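Local coordinates for structural PPIase-like protein L605 (Mimivirus, PDB 2OSE) that belongs to the cyclophilin family, assembles as a homotrimer, and may catalyse peptidyl-prolyl cis-trans isomerisation and bind cyclosporin A, at residues A[85-95]-A[145-153]; A[122-133]-A[166-177]. All blocks are in the same frame, centred on the assembly; numbering follows the deposited sequence.

The two contacts are successive parts of one antiparallel sheet, their centres about 9 Å apart. Across it the strands run 89-92, 147-150, 128-131 and 168-173, so contact 1 joins the first two and contact 2 the last two. Between them, strands 147-150 and 128-131 pair directly, Ser130 N lying 2.8 Å from Met148 O. The Thr150 hydroxyl, OG1, reaches Ser125 O (2.6 Å) in the loop ahead of strand 128-131; each is a probable hydrogen bond. Along the chain the four segments alternate, which interlocks the two pairings. Both contacts also meet a second subunit, whose Ala191 packs on Tyr89, Met148 and Val132. In cyclophilins the face that carries Tyr89, Val91 and Met148 borders the substrate groove, so the neighbouring subunit probably covers part of it.

Contact 1. Residues A[85-95]-A[145-153]; sequences LHNNYIVSGDI and STFMITLDD
Gly93 O receives the hydroxyl of Ser145 in its carbonyl plane, OG lying 2.6 Å from O, and is also met by a weak bond from Ile95 N. Ser145 OG sits between its own backbone N and carbonyl carbon (chi1 57°), a rotation that directs it across to the glycine. At the other end Leu151 N gives a short, straight bond to Asn88 O, 2.7 Å between N and O, although the donor stands 47° above the carbonyl plane. Between these ends, the hydrogen-bonded pairs Ile90 with Ile149 and Ser92 with Phe147 each exchange two backbone bonds.

Tyr89, Val91 and Met148 share one face of the sheet. Met148 runs out extended and then bends at chi3 (-75°), which sets CE over the centre of the Tyr89 ring, 4.1 Å from its centroid, with SD oblique to the ring in a Met-aromatic contact. Leu85 CB lies against the opposite ring face, off toward the rim, so the phenol is held between two aliphatic groups. CE also touches Val91 CG2 at 3.9 Å.

The other face carries Ser92, Phe147, Ile90 and Ile149. There Ser92 CB meets the far end of the Phe147 ring, 3.8 Å from CZ, while Ser92 OG bonds to Lys80 O. Leu151, just past the strand, reaches back to Ile90 and crosses it at about a right angle, CD1 lying 4.0 Å from Ile90 CG2; Ile90, Ile149 and Leu151 all pack on helix 177-186.

Asn88 and Tyr89 both face Leu85, whose O accepts from both their N atoms. This classic beta bulge leads into an antiparallel strand pair that belongs to the beta-barrel of the cyclophilin fold.

Contact 2. Residues A[122-133]-A[166-177]; sequences PHESKGLLSLVP and DQVVIGQVYGGL
Leu129 faces both Ile170 and Gly171 in a classic beta bulge, which shifts by one residue the register of two antiparallel strands of the cyclophilin barrel. Leu129 O accepts a sound bond from Ile170 N, at 2.9 Å, and a weak one from Gly171 N, while Leu129 N reaches Gly171 O from well above its carbonyl plane. Beyond the bulge Leu131 N bonds to Val168 O; at the other end Val173 N bonds to Gly127 O, 2.8 Å between the two atoms.

A second polar group is centred on a water. It donates to Gln167 OE1 at 2.6 Å and more weakly to Leu131 O, and shares a bond of undecided direction with Ser130 OG. That hydroxyl also pairs with His123 NE2, 3.1 Å away, so water and imidazole hold it jointly. Gln167 bends at chi2 (-94°), bringing OE1 back to the water and alongside Val132, while NE2 bonds to Ala191 O of a second subunit.

Apolar contacts fill the face toward helix 41-52, whose Phe47 and Val44 touch Leu129 and Ile170. Ile170 CD1 is wedged between the two leucines, 3.7 Å from Leu129 CD2 and 3.7 Å from Leu131 CG, crossing Leu131 at about a right angle. On the opposite face of the sheet lies a CH-pi contact: Val169 CG2 stands over one face of the His123 imidazole, off-centre and nearest CG, at 3.4 Å.

Contact 1. Residues A[85-95]-A[145-153]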
loop_
_atom_site.group_PDB
_atom_site.type_symbol
_atom_site.label_atom_id
_atom_site.label_comp_id
_atom_site.label_asym_id
_atom_site.label_seq_id
_atom_site.Cartn_x
_atom_site.Cartn_y
_atom_site.Cartn_z
ATOM N N LEU A 85 13.210 1.940 -1.785
ATOM C CA LEU A 85 13.312 1.662 -3.205
ATOM C C LEU A 85 14.709 1.159 -3.521
ATOM O O LEU A 85 15.686 1.930 -3.429
ATOM C CB LEU A 85 12.956 2.914 -4.037
ATOM C CG LEU A 85 12.935 2.692 -5.555
ATOM C CD1 LEU A 85 11.872 1.635 -5.918
ATOM C CD2 LEU A 85 12.771 4.005 -6.375
ATOM N N HIS A 86 14.793 -0.132 -3.873
ATOM C CA HIS A 86 16.056 -0.810 -4.250
ATOM C C HIS A 86 16.874 0.033 -5.211
ATOM O O HIS A 86 16.339 0.590 -6.195
ATOM C CB HIS A 86 15.760 -2.228 -4.816
ATOM C CG HIS A 86 16.975 -3.001 -5.245
ATOM N ND1 HIS A 86 17.825 -3.625 -4.352
ATOM C CD2 HIS A 86 17.431 -3.325 -6.479
ATOM C CE1 HIS A 86 18.793 -4.238 -5.017
ATOM N NE2 HIS A 86 18.570 -4.081 -6.309
ATOM N N ASN A 87 18.178 0.139 -4.928
ATOM C CA ASN A 87 19.144 0.890 -5.768
ATOM C C ASN A 87 18.864 2.388 -5.819
ATOM O O ASN A 87 19.430 3.096 -6.659
ATOM C CB ASN A 87 19.221 0.363 -7.216
ATOM C CG ASN A 87 19.969 -0.933 -7.345
ATOM O OD1 ASN A 87 19.891 -1.601 -8.388
ATOM N ND2 ASN A 87 20.700 -1.306 -6.317
ATOM N N ASN A 88 17.997 2.865 -4.927
ATOM C CA ASN A 88 17.632 4.276 -4.918
ATOM C C ASN A 88 17.729 4.921 -3.555
ATOM O O ASN A 88 18.699 5.649 -3.295
ATOM C CB ASN A 88 16.253 4.534 -5.556
ATOM C CG ASN A 88 16.270 4.331 -7.026
ATOM O OD1 ASN A 88 16.401 5.294 -7.820
ATOM N ND2 ASN A 88 16.174 3.063 -7.437
ATOM N N TYR A 89 16.761 4.645 -2.682
ATOM C CA TYR A 89 16.651 5.380 -1.395
ATOM C C TYR A 89 15.861 4.661 -0.339
ATOM O O TYR A 89 15.124 3.700 -0.632
ATOM C CB TYR A 89 16.035 6.789 -1.590
ATOM C CG TYR A 89 14.723 6.802 -2.392
ATOM C CD1 TYR A 89 13.532 6.347 -1.820
ATOM C CD2 TYR A 89 14.688 7.298 -3.703
ATOM C CE1 TYR A 89 12.314 6.357 -2.561
ATOM C CE2 TYR A 89 13.468 7.304 -4.457
ATOM C CZ TYR A 89 12.314 6.822 -3.867
ATOM O OH TYR A 89 11.135 6.814 -4.583
ATOM N N ILE A 90 15.990 5.145 0.896
ATOM C CA ILE A 90 15.077 4.770 1.970
ATOM C C ILE A 90 14.571 6.092 2.579
ATOM O O ILE A 90 15.275 7.095 2.510
ATOM C CB ILE A 90 15.766 3.908 3.051
ATOM C CG1 ILE A 90 16.987 4.634 3.641
ATOM C CG2 ILE A 90 16.144 2.510 2.494
ATOM C CD1 ILE A 90 17.647 3.840 4.747
ATOM N N VAL A 91 13.390 6.074 3.186
ATOM C CA VAL A 91 12.744 7.302 3.698
ATOM C C VAL A 91 12.138 7.011 5.049
ATOM O O VAL A 91 11.583 5.933 5.264
ATOM C CB VAL A 91 11.674 7.860 2.697
ATOM C CG1 VAL A 91 11.008 9.098 3.256
ATOM C CG2 VAL A 91 12.329 8.198 1.387
ATOM N N SER A 92 12.281 7.945 5.992
ATOM C CA SER A 92 11.703 7.792 7.314
ATOM C C SER A 92 11.259 9.152 7.868
ATOM O O SER A 92 11.318 10.136 7.157
ATOM C CB SER A 92 12.701 7.104 8.264
ATOM O OG SER A 92 12.055 6.686 9.455
ATOM N N GLY A 93 10.782 9.188 9.114
ATOM C CA GLY A 93 10.491 10.464 9.768
ATOM C C GLY A 93 9.113 10.680 10.367
ATOM O O GLY A 93 8.829 11.778 10.849
ATOM N N ASP A 94 8.261 9.650 10.326
ATOM C CA ASP A 94 6.935 9.694 10.973
ATOM C C ASP A 94 7.066 9.529 12.473
ATOM O O ASP A 94 6.804 8.439 13.020
ATOM C CB ASP A 94 6.040 8.581 10.439
ATOM C CG ASP A 94 5.236 9.003 9.242
ATOM O OD1 ASP A 94 5.502 10.084 8.655
ATOM O OD2 ASP A 94 4.312 8.237 8.902
ATOM N N ILE A 95 7.449 10.622 13.127
ATOM C CA ILE A 95 7.798 10.614 14.541
ATOM C C ILE A 95 6.600 10.377 15.487
ATOM O O ILE A 95 6.788 10.076 16.673
ATOM C CB ILE A 95 8.590 11.919 14.924
ATOM C CG1 ILE A 95 7.782 13.164 14.560
ATOM C CG2 ILE A 95 9.979 11.928 14.249
ATOM C CD1 ILE A 95 8.238 14.443 15.278
ATOM N N SER A 145 10.050 16.545 9.585
ATOM C CA SER A 145 10.934 15.466 10.031
ATOM C C SER A 145 11.243 14.372 8.983
ATOM O O SER A 145 12.125 13.528 9.220
ATOM C CB SER A 145 10.302 14.816 11.260
ATOM O OG SER A 145 8.990 14.341 10.952
ATOM N N THR A 146 10.491 14.362 7.876
ATOM C CA THR A 146 10.635 13.392 6.784
ATOM C C THR A 146 11.955 13.529 6.017
ATOM O O THR A 146 12.265 14.576 5.462
ATOM C CB THR A 146 9.468 13.490 5.747
ATOM O OG1 THR A 146 8.214 13.522 6.455
ATOM C CG2 THR A 146 9.492 12.263 4.786
ATOM N N PHE A 147 12.728 12.447 5.986
ATOM C CA PHE A 147 14.068 12.529 5.441
ATOM C C PHE A 147 14.368 11.308 4.574
ATOM O O PHE A 147 13.792 10.250 4.762
ATOM C CB PHE A 147 15.100 12.696 6.590
ATOM C CG PHE A 147 15.344 11.429 7.392
ATOM C CD1 PHE A 147 16.221 10.452 6.918
ATOM C CD2 PHE A 147 14.708 11.220 8.602
ATOM C CE1 PHE A 147 16.461 9.312 7.640
ATOM C CE2 PHE A 147 14.939 10.065 9.353
ATOM C CZ PHE A 147 15.812 9.123 8.865
ATOM N N MET A 148 15.294 11.469 3.644
ATOM C CA MET A 148 15.659 10.446 2.705
ATOM C C MET A 148 17.172 10.216 2.769
ATOM O O MET A 148 17.929 11.163 2.916
ATOM C CB MET A 148 15.310 10.958 1.311
ATOM C CG MET A 148 15.607 9.980 0.178
ATOM S SD MET A 148 15.328 10.662 -1.462
ATOM C CE MET A 148 13.504 10.608 -1.494
ATOM N N ILE A 149 17.589 8.954 2.607
ATOM C CA ILE A 149 19.011 8.616 2.389
ATOM C C ILE A 149 19.138 7.824 1.110
ATOM O O ILE A 149 18.400 6.827 0.888
ATOM C CB ILE A 149 19.610 7.816 3.617
ATOM C CG1 ILE A 149 19.463 8.627 4.912
ATOM C CG2 ILE A 149 21.067 7.417 3.362
ATOM C CD1 ILE A 149 19.946 7.900 6.150
ATOM N N THR A 150 20.083 8.227 0.262
ATOM C CA THR A 150 20.301 7.525 -1.003
ATOM C C THR A 150 21.095 6.237 -0.794
ATOM O O THR A 150 22.086 6.212 -0.016
ATOM C CB THR A 150 21.042 8.395 -2.067
ATOM O OG1 THR A 150 22.195 9.016 -1.461
ATOM C CG2 THR A 150 20.129 9.487 -2.628
ATOM N N LEU A 151 20.723 5.191 -1.556
ATOM C CA LEU A 151 21.359 3.861 -1.465
ATOM C C LEU A 151 22.416 3.688 -2.536
ATOM O O LEU A 151 23.202 2.727 -2.499
ATOM C CB LEU A 151 20.333 2.715 -1.573
ATOM C CG LEU A 151 19.267 2.662 -0.477
ATOM C CD1 LEU A 151 18.186 1.619 -0.801
ATOM C CD2 LEU A 151 19.852 2.401 0.926
ATOM N N ASP A 152 22.445 4.609 -3.499
ATOM C CA ASP A 152 23.434 4.505 -4.559
ATOM C C ASP A 152 23.748 5.877 -5.115
ATOM O O ASP A 152 23.096 6.857 -4.739
ATOM C CB ASP A 152 22.908 3.598 -5.676
ATOM C CG ASP A 152 24.025 2.968 -6.491
ATOM O OD1 ASP A 152 25.220 3.349 -6.342
ATOM O OD2 ASP A 152 23.710 2.074 -7.282
ATOM N N ASP A 153 24.762 5.930 -5.989
ATOM C CA ASP A 153 25.055 7.095 -6.822
ATOM C C ASP A 153 23.999 7.130 -7.945
ATOM O O ASP A 153 23.380 6.111 -8.252
ATOM C CB ASP A 153 26.431 6.939 -7.504
ATOM C CG ASP A 153 27.583 6.848 -6.522
ATOM O OD1 ASP A 153 27.535 7.476 -5.434
ATOM O OD2 ASP A 153 28.562 6.143 -6.858
#

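Contact 2. Residues A[122-133]-A[166-177]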
loop_
_atom_site.group_PDB
_atom_site.type_symbol
_atom_site.label_atom_id
_atom_site.label_comp_id
_atom_site.label_asym_id
_atom_site.label_seq_id
_atom_site.Cartn_x
_atom_site.Cartn_y
_atom_site.Cartn_z
ATOM N N PRO A 122 24.907 18.969 -4.405
ATOM C CA PRO A 122 24.289 18.122 -5.449
ATOM C C PRO A 122 23.792 16.800 -4.864
ATOM O O PRO A 122 24.246 16.397 -3.764
ATOM C CB PRO A 122 25.415 17.895 -6.461
ATOM C CG PRO A 122 26.466 18.985 -6.155
ATOM C CD PRO A 122 26.316 19.306 -4.687
ATOM N N HIS A 123 22.839 16.168 -5.564
ATOM C CA HIS A 123 22.092 15.010 -5.035
ATOM C C HIS A 123 22.385 13.792 -5.920
ATOM O O HIS A 123 21.473 13.112 -6.416
ATOM C CB HIS A 123 20.575 15.342 -5.003
ATOM C CG HIS A 123 19.784 14.637 -3.931
ATOM N ND1 HIS A 123 20.208 13.478 -3.307
ATOM C CD2 HIS A 123 18.551 14.901 -3.428
ATOM C CE1 HIS A 123 19.288 13.081 -2.444
ATOM N NE2 HIS A 123 18.276 13.931 -2.494
ATOM N N GLU A 124 23.669 13.519 -6.106
ATOM C CA GLU A 124 24.124 12.533 -7.081
ATOM C C GLU A 124 24.838 11.289 -6.521
ATOM O O GLU A 124 25.163 10.368 -7.269
ATOM C CB GLU A 124 25.066 13.235 -8.058
ATOM C CG GLU A 124 24.571 14.599 -8.507
ATOM C CD GLU A 124 25.350 15.145 -9.683
ATOM O OE1 GLU A 124 26.599 15.230 -9.597
ATOM O OE2 GLU A 124 24.691 15.467 -10.695
ATOM N N SER A 125 25.083 11.274 -5.214
ATOM C CA SER A 125 25.936 10.290 -4.583
ATOM C C SER A 125 25.197 9.458 -3.567
ATOM O O SER A 125 24.170 9.881 -2.998
ATOM C CB SER A 125 27.089 10.979 -3.841
ATOM O OG SER A 125 27.766 11.825 -4.704
ATOM N N LYS A 126 25.765 8.274 -3.341
ATOM C CA LYS A 126 25.312 7.331 -2.315
ATOM C C LYS A 126 25.475 7.931 -0.926
ATOM O O LYS A 126 26.433 8.665 -0.669
ATOM C CB LYS A 126 26.186 6.076 -2.402
ATOM C CG LYS A 126 25.834 4.948 -1.441
ATOM C CD LYS A 126 26.758 3.795 -1.787
ATOM C CE LYS A 126 26.345 2.495 -1.182
ATOM N NZ LYS A 126 27.207 1.459 -1.846
ATOM N N GLY A 127 24.565 7.585 -0.018
ATOM C CA GLY A 127 24.684 8.009 1.371
ATOM C C GLY A 127 24.517 9.487 1.617
ATOM O O GLY A 127 25.042 10.003 2.597
ATOM N N LEU A 128 23.771 10.181 0.758
ATOM C CA LEU A 128 23.377 11.562 1.042
ATOM C C LEU A 128 22.077 11.594 1.769
ATOM O O LEU A 128 21.154 10.840 1.400
ATOM C CB LEU A 128 23.260 12.363 -0.259
ATOM C CG LEU A 128 24.551 12.545 -1.049
ATOM C CD1 LEU A 128 24.243 13.398 -2.257
ATOM C CD2 LEU A 128 25.613 13.258 -0.195
ATOM N N LEU A 129 22.007 12.436 2.809
ATOM C CA LEU A 129 20.805 12.691 3.590
ATOM C C LEU A 129 20.088 13.935 3.048
ATOM O O LEU A 129 20.740 14.959 2.810
ATOM C CB LEU A 129 21.159 12.995 5.065
ATOM C CG LEU A 129 20.004 13.454 5.976
ATOM C CD1 LEU A 129 19.066 12.275 6.259
ATOM C CD2 LEU A 129 20.525 14.082 7.274
ATOM N N SER A 130 18.763 13.861 2.926
ATOM C CA SER A 130 17.997 14.991 2.388
ATOM C C SER A 130 16.648 15.092 3.074
ATOM O O SER A 130 16.225 14.146 3.754
ATOM C CB SER A 130 17.906 14.906 0.856
ATOM O OG SER A 130 17.247 13.715 0.397
ATOM N N LEU A 131 15.999 16.252 2.972
ATOM C CA LEU A 131 14.668 16.408 3.567
ATOM C C LEU A 131 13.611 16.343 2.457
ATOM O O LEU A 131 13.793 16.892 1.394
ATOM C CB LEU A 131 14.537 17.710 4.375
ATOM C CG LEU A 131 15.454 17.820 5.588
ATOM C CD1 LEU A 131 15.311 19.204 6.268
ATOM C CD2 LEU A 131 15.237 16.668 6.606
ATOM N N VAL A 132 12.516 15.645 2.728
ATOM C CA VAL A 132 11.497 15.423 1.704
ATOM C C VAL A 132 10.445 16.554 1.788
ATOM O O VAL A 132 9.860 16.781 2.857
ATOM C CB VAL A 132 10.866 14.018 1.870
ATOM C CG1 VAL A 132 9.738 13.772 0.825
ATOM C CG2 VAL A 132 11.964 12.920 1.768
ATOM N N PRO A 133 10.232 17.277 0.674
ATOM C CA PRO A 133 9.269 18.376 0.704
ATOM C C PRO A 133 7.802 17.867 0.750
ATOM O O PRO A 133 7.515 16.699 0.448
ATOM C CB PRO A 133 9.535 19.117 -0.610
ATOM C CG PRO A 133 10.100 18.088 -1.517
ATOM C CD PRO A 133 10.845 17.102 -0.657
ATOM N N ASP A 166 13.894 20.108 -5.054
ATOM C CA ASP A 166 13.370 20.375 -3.725
ATOM C C ASP A 166 13.657 19.247 -2.722
ATOM O O ASP A 166 13.356 19.391 -1.546
ATOM C CB ASP A 166 11.854 20.597 -3.761
ATOM C CG ASP A 166 11.445 21.879 -4.481
ATOM O OD1 ASP A 166 12.263 22.827 -4.584
ATOM O OD2 ASP A 166 10.268 21.922 -4.922
ATOM N N GLN A 167 14.173 18.121 -3.206
ATOM C CA GLN A 167 14.638 17.039 -2.337
ATOM C C GLN A 167 16.022 17.467 -1.885
ATOM O O GLN A 167 17.035 17.042 -2.442
ATOM C CB GLN A 167 14.639 15.703 -3.089
ATOM C CG GLN A 167 13.219 15.251 -3.577
ATOM C CD GLN A 167 12.480 14.324 -2.628
ATOM O OE1 GLN A 167 12.776 14.247 -1.439
ATOM N NE2 GLN A 167 11.510 13.582 -3.173
ATOM N N VAL A 168 16.046 18.329 -0.878
ATOM C CA VAL A 168 17.249 19.117 -0.534
ATOM C C VAL A 168 18.263 18.381 0.372
ATOM O O VAL A 168 17.939 17.985 1.487
ATOM C CB VAL A 168 16.842 20.493 0.094
ATOM C CG1 VAL A 168 16.089 20.287 1.407
ATOM C CG2 VAL A 168 18.099 21.401 0.338
ATOM N N VAL A 169 19.486 18.229 -0.138
ATOM C CA VAL A 169 20.586 17.574 0.568
ATOM C C VAL A 169 21.075 18.421 1.753
ATOM O O VAL A 169 21.462 19.592 1.585
ATOM C CB VAL A 169 21.751 17.277 -0.389
ATOM C CG1 VAL A 169 22.987 16.650 0.353
ATOM C CG2 VAL A 169 21.293 16.369 -1.483
ATOM N N ILE A 170 21.064 17.811 2.931
ATOM C CA ILE A 170 21.465 18.458 4.184
ATOM C C ILE A 170 22.590 17.701 4.931
ATOM O O ILE A 170 22.989 18.134 6.013
ATOM C CB ILE A 170 20.274 18.653 5.162
ATOM C CG1 ILE A 170 19.590 17.319 5.508
ATOM C CG2 ILE A 170 19.208 19.686 4.612
ATOM C CD1 ILE A 170 18.897 17.404 6.833
ATOM N N GLY A 171 23.111 16.607 4.349
ATOM C CA GLY A 171 24.108 15.816 5.051
ATOM C C GLY A 171 24.618 14.645 4.259
ATOM O O GLY A 171 24.133 14.382 3.153
ATOM N N GLN A 172 25.586 13.914 4.838
ATOM C CA GLN A 172 26.157 12.700 4.219
ATOM C C GLN A 172 26.431 11.685 5.324
ATOM O O GLN A 172 26.779 12.056 6.417
ATOM C CB GLN A 172 27.496 13.004 3.533
ATOM C CG GLN A 172 28.573 13.486 4.536
ATOM C CD GLN A 172 29.936 13.732 3.901
ATOM O OE1 GLN A 172 30.633 12.788 3.483
ATOM N NE2 GLN A 172 30.336 15.005 3.840
ATOM N N VAL A 173 26.366 10.412 4.979
ATOM C CA VAL A 173 26.749 9.311 5.836
ATOM C C VAL A 173 28.266 9.208 5.800
ATOM O O VAL A 173 28.829 9.057 4.725
ATOM C CB VAL A 173 26.098 7.977 5.334
ATOM C CG1 VAL A 173 26.609 6.778 6.155
ATOM C CG2 VAL A 173 24.546 8.056 5.426
ATOM N N TYR A 174 28.933 9.312 6.947
ATOM C CA TYR A 174 30.415 9.150 6.950
ATOM C C TYR A 174 30.868 7.816 7.602
ATOM O O TYR A 174 32.073 7.519 7.662
ATOM C CB TYR A 174 31.115 10.370 7.591
ATOM C CG TYR A 174 30.789 10.566 9.073
ATOM C CD1 TYR A 174 31.561 9.970 10.055
ATOM C CD2 TYR A 174 29.663 11.312 9.477
ATOM C CE1 TYR A 174 31.241 10.125 11.415
ATOM C CE2 TYR A 174 29.357 11.481 10.817
ATOM C CZ TYR A 174 30.157 10.881 11.777
ATOM O OH TYR A 174 29.849 11.033 13.102
ATOM N N GLY A 175 29.897 7.036 8.067
ATOM C CA GLY A 175 30.122 5.726 8.652
ATOM C C GLY A 175 28.842 4.922 8.501
ATOM O O GLY A 175 27.756 5.451 8.757
ATOM N N GLY A 176 28.944 3.665 8.043
ATOM C CA GLY A 176 27.738 2.833 7.882
ATOM C C GLY A 176 27.164 2.731 6.481
ATOM O O GLY A 176 26.040 2.294 6.312
ATOM N N LEU A 177 27.923 3.117 5.460
ATOM C CA LEU A 177 27.527 2.840 4.086
ATOM C C LEU A 177 27.333 1.350 3.849
ATOM O O LEU A 177 26.474 0.960 3.039
ATOM C CB LEU A 177 28.555 3.366 3.072
ATOM C CG LEU A 177 28.770 4.882 3.053
ATOM C CD1 LEU A 177 29.848 5.170 2.059
ATOM C CD2 LEU A 177 27.459 5.516 2.602
HETATM O O HOH W 1 14.829 14.637 0.138
#